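Local coordinates for protein type I modular polyketide synthase (Streptomyces albus subsp. albus, PDB 6IYR) that probably loads an extender acyl unit, taken from an acyl-CoA such as malonyl-CoA, for one module of the salinomycin polyketide assembly line, at residues V129-G134 against G392-A397. Numbering follows the deposited sequence.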
ATOM      1  N   VAL A 129      -6.639  -2.965   8.061  1.00 31.08           N
ATOM      2  CA  VAL A 129      -6.838  -1.791   7.239  1.00 26.75           C
ATOM      3  C   VAL A 129      -5.980  -1.845   5.986  1.00 26.46           C
ATOM      4  O   VAL A 129      -4.750  -2.074   6.069  1.00 27.77           O
ATOM      5  CB  VAL A 129      -6.472  -0.537   8.021  1.00 27.19           C
ATOM      6  CG1 VAL A 129      -6.622   0.668   7.124  1.00 25.69           C
ATOM      7  CG2 VAL A 129      -7.330  -0.417   9.253  1.00 28.44           C
ATOM      8  N   PHE A 130      -6.601  -1.715   4.822  1.00 21.76           N
ATOM      9  CA  PHE A 130      -5.826  -1.555   3.579  1.00 24.53           C
ATOM     10  C   PHE A 130      -5.511  -0.052   3.293  1.00 28.32           C
ATOM     11  O   PHE A 130      -6.424   0.787   3.225  1.00 27.67           O
ATOM     12  CB  PHE A 130      -6.540  -2.153   2.364  1.00 27.90           C
ATOM     13  CG  PHE A 130      -6.561  -3.680   2.314  1.00 31.20           C
ATOM     14  CD1 PHE A 130      -6.141  -4.454   3.395  1.00 30.86           C
ATOM     15  CD2 PHE A 130      -7.183  -4.320   1.251  1.00 34.15           C
ATOM     16  CE1 PHE A 130      -6.233  -5.833   3.347  1.00 34.00           C
ATOM     17  CE2 PHE A 130      -7.323  -5.713   1.212  1.00 34.48           C
ATOM     18  CZ  PHE A 130      -6.846  -6.461   2.269  1.00 30.78           C
ATOM     19  N   VAL A 131      -4.238   0.229   3.014  1.00 25.98           N
ATOM     20  CA  VAL A 131      -3.748   1.589   2.731  1.00 23.94           C
ATOM     21  C   VAL A 131      -3.342   1.753   1.271  1.00 28.47           C
ATOM     22  O   VAL A 131      -2.625   0.917   0.718  1.00 27.07           O
ATOM     23  CB  VAL A 131      -2.548   1.928   3.615  1.00 28.56           C
ATOM     24  CG1 VAL A 131      -2.026   3.325   3.284  1.00 24.93           C
ATOM     25  CG2 VAL A 131      -2.943   1.862   5.073  1.00 31.66           C
ATOM     26  N   PHE A 132      -3.870   2.777   0.604  1.00 25.66           N
ATOM     27  CA  PHE A 132      -3.605   2.969  -0.805  1.00 25.68           C
ATOM     28  C   PHE A 132      -2.905   4.323  -0.994  1.00 28.62           C
ATOM     29  O   PHE A 132      -3.534   5.373  -0.857  1.00 26.38           O
ATOM     30  CB  PHE A 132      -4.912   2.951  -1.596  1.00 28.80           C
ATOM     31  CG  PHE A 132      -5.616   1.619  -1.575  1.00 26.30           C
ATOM     32  CD1 PHE A 132      -6.440   1.271  -0.506  1.00 26.53           C
ATOM     33  CD2 PHE A 132      -5.373   0.680  -2.565  1.00 28.28           C
ATOM     34  CE1 PHE A 132      -7.079   0.045  -0.482  1.00 30.51           C
ATOM     35  CE2 PHE A 132      -6.082  -0.528  -2.590  1.00 29.10           C
ATOM     36  CZ  PHE A 132      -6.929  -0.842  -1.548  1.00 26.00           C
ATOM     37  N   PRO A 133      -1.589   4.304  -1.226  1.00 26.56           N
ATOM     38  CA  PRO A 133      -0.886   5.582  -1.335  1.00 29.66           C
ATOM     39  C   PRO A 133      -1.140   6.252  -2.651  1.00 26.64           C
ATOM     40  O   PRO A 133      -1.789   5.676  -3.542  1.00 22.56           O
ATOM     41  CB  PRO A 133       0.610   5.201  -1.245  1.00 30.08           C
ATOM     42  CG  PRO A 133       0.660   3.747  -1.083  1.00 34.74           C
ATOM     43  CD  PRO A 133      -0.685   3.164  -1.447  1.00 29.68           C
ATOM     44  N   GLY A 134      -0.546   7.438  -2.787  1.00 28.54           N
ATOM     45  CA  GLY A 134      -0.553   8.181  -4.042  1.00 29.21           C
ATOM     46  C   GLY A 134       0.743   7.946  -4.818  1.00 33.41           C
ATOM     47  O   GLY A 134       1.216   6.831  -4.996  1.00 31.61           O
ATOM     48  N   GLY A 392      -5.615  -3.132  14.362  1.00 30.35           N
ATOM     49  CA  GLY A 392      -4.290  -3.540  14.837  1.00 33.35           C
ATOM     50  C   GLY A 392      -3.273  -3.686  13.728  1.00 27.58           C
ATOM     51  O   GLY A 392      -2.079  -3.830  13.987  1.00 34.25           O
ATOM     52  N   ALA A 393      -3.749  -3.756  12.488  1.00 30.80           N
ATOM     53  CA  ALA A 393      -2.856  -3.975  11.365  1.00 31.62           C
ATOM     54  C   ALA A 393      -3.207  -3.122  10.161  1.00 36.13           C
ATOM     55  O   ALA A 393      -4.367  -3.032   9.770  1.00 29.98           O
ATOM     56  CB  ALA A 393      -2.822  -5.437  10.953  1.00 28.62           C
ATOM     57  N   PHE A 394      -2.173  -2.494   9.606  1.00 32.11           N
ATOM     58  CA  PHE A 394      -2.275  -1.713   8.396  1.00 33.16           C
ATOM     59  C   PHE A 394      -1.428  -2.294   7.287  1.00 30.18           C
ATOM     60  O   PHE A 394      -0.199  -2.430   7.412  1.00 28.63           O
ATOM     61  CB  PHE A 394      -1.802  -0.284   8.685  1.00 27.76           C
ATOM     62  CG  PHE A 394      -2.683   0.436   9.643  1.00 31.51           C
ATOM     63  CD1 PHE A 394      -2.573   0.214  10.986  1.00 31.63           C
ATOM     64  CD2 PHE A 394      -3.644   1.338   9.192  1.00 27.71           C
ATOM     65  CE1 PHE A 394      -3.431   0.835  11.879  1.00 38.43           C
ATOM     66  CE2 PHE A 394      -4.417   2.044  10.091  1.00 25.88           C
ATOM     67  CZ  PHE A 394      -4.358   1.753  11.421  1.00 31.61           C
ATOM     68  N   VAL A 395      -2.061  -2.530   6.164  1.00 25.31           N
ATOM     69  CA  VAL A 395      -1.393  -3.148   5.027  1.00 27.75           C
ATOM     70  C   VAL A 395      -1.413  -2.202   3.853  1.00 30.37           C
ATOM     71  O   VAL A 395      -2.466  -1.892   3.298  1.00 26.10           O
ATOM     72  CB  VAL A 395      -2.049  -4.483   4.641  1.00 26.90           C
ATOM     73  CG1 VAL A 395      -1.531  -5.030   3.339  1.00 25.27           C
ATOM     74  CG2 VAL A 395      -1.799  -5.520   5.727  1.00 33.96           C
ATOM     75  N   GLU A 396      -0.215  -1.816   3.400  1.00 25.69           N
ATOM     76  CA  GLU A 396      -0.129  -0.973   2.214  1.00 26.50           C
ATOM     77  C   GLU A 396      -0.106  -1.812   0.974  1.00 27.92           C
ATOM     78  O   GLU A 396       0.782  -2.621   0.786  1.00 28.98           O
ATOM     79  CB  GLU A 396       1.092  -0.037   2.300  1.00 27.55           C
ATOM     80  CG  GLU A 396       1.063   1.142   1.322  1.00 24.30           C
ATOM     81  CD  GLU A 396       2.314   1.980   1.413  1.00 24.17           C
ATOM     82  OE1 GLU A 396       2.568   2.511   2.507  1.00 28.82           O
ATOM     83  OE2 GLU A 396       3.051   2.061   0.414  1.00 30.56           O
ATOM     84  N   ALA A 397      -1.154  -1.676   0.169  1.00 25.96           N
ATOM     85  CA  ALA A 397      -1.301  -2.402  -1.062  1.00 26.01           C
ATOM     86  C   ALA A 397      -0.581  -1.701  -2.191  1.00 30.24           C
ATOM     87  O   ALA A 397      -1.224  -1.324  -3.169  1.00 27.74           O
ATOM     88  CB  ALA A 397      -2.768  -2.498  -1.444  1.00 26.63           C
TER
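Val129 and Phe394 stand side by side on one face of two neighbouring parallel strands, and the valine leans on the ring. CB of Val129 comes within 3.6 Å of CD2 of Phe394, while CG2 of Val129 makes an off-centre CH-pi contact, 4.3 Å from the centroid of the Phe394 ring. Val131, next along on the same face, reaches the same ring from its edge, CG2 of Val131 to CD2 of Phe394, 4.2 Å. Leu386 of helix 379-388 packs on both Val129 and Phe394, and Phe379 of that helix on Val131.

Level with Val131 on this face, Glu396 brings in a polar group. With CG anti to the backbone N (chi1 -164°) and the chain extended beyond it, the side chain of Glu396 reaches out across Pro133, its line oblique to the proline ring: CG of Glu396 lies 3.6 Å from CG of Pro133, and OE2 of Glu396 3.3 Å from that same proline CG. In this buried residue both carboxylate oxygens have hydrogen-bond partners: OE2 takes Ser398 OG and the backbone N of Val402, OE1 the backbone N of Leu403, which pins the group beside the proline.

On the other face Phe130 and Val395 touch more loosely, CD1 of Phe130 to CB of Val395, 4.3 Å. Phe132 points its CB away from 392-397, yet its ring swings back until CE2 of Phe132 lies 4.0 Å from CB of Ala397; helices 188-208 and 222-230 pack around that ring.

Four backbone bonds tie the strands together. The N-H of Val129 and Val131 go to O of Ala393 and Val395, and O of Val129 and Val131 accept from Val395 and Ala397. The last is the most bent, 152° at the hydrogen.

These are the central strands of the four-stranded parallel sheet in the alpha/beta hydrolase-like core of acyltransferase domains; strand 215-218 leads into a probable GxSxG nucleophile elbow, whose residues Phe132 touches.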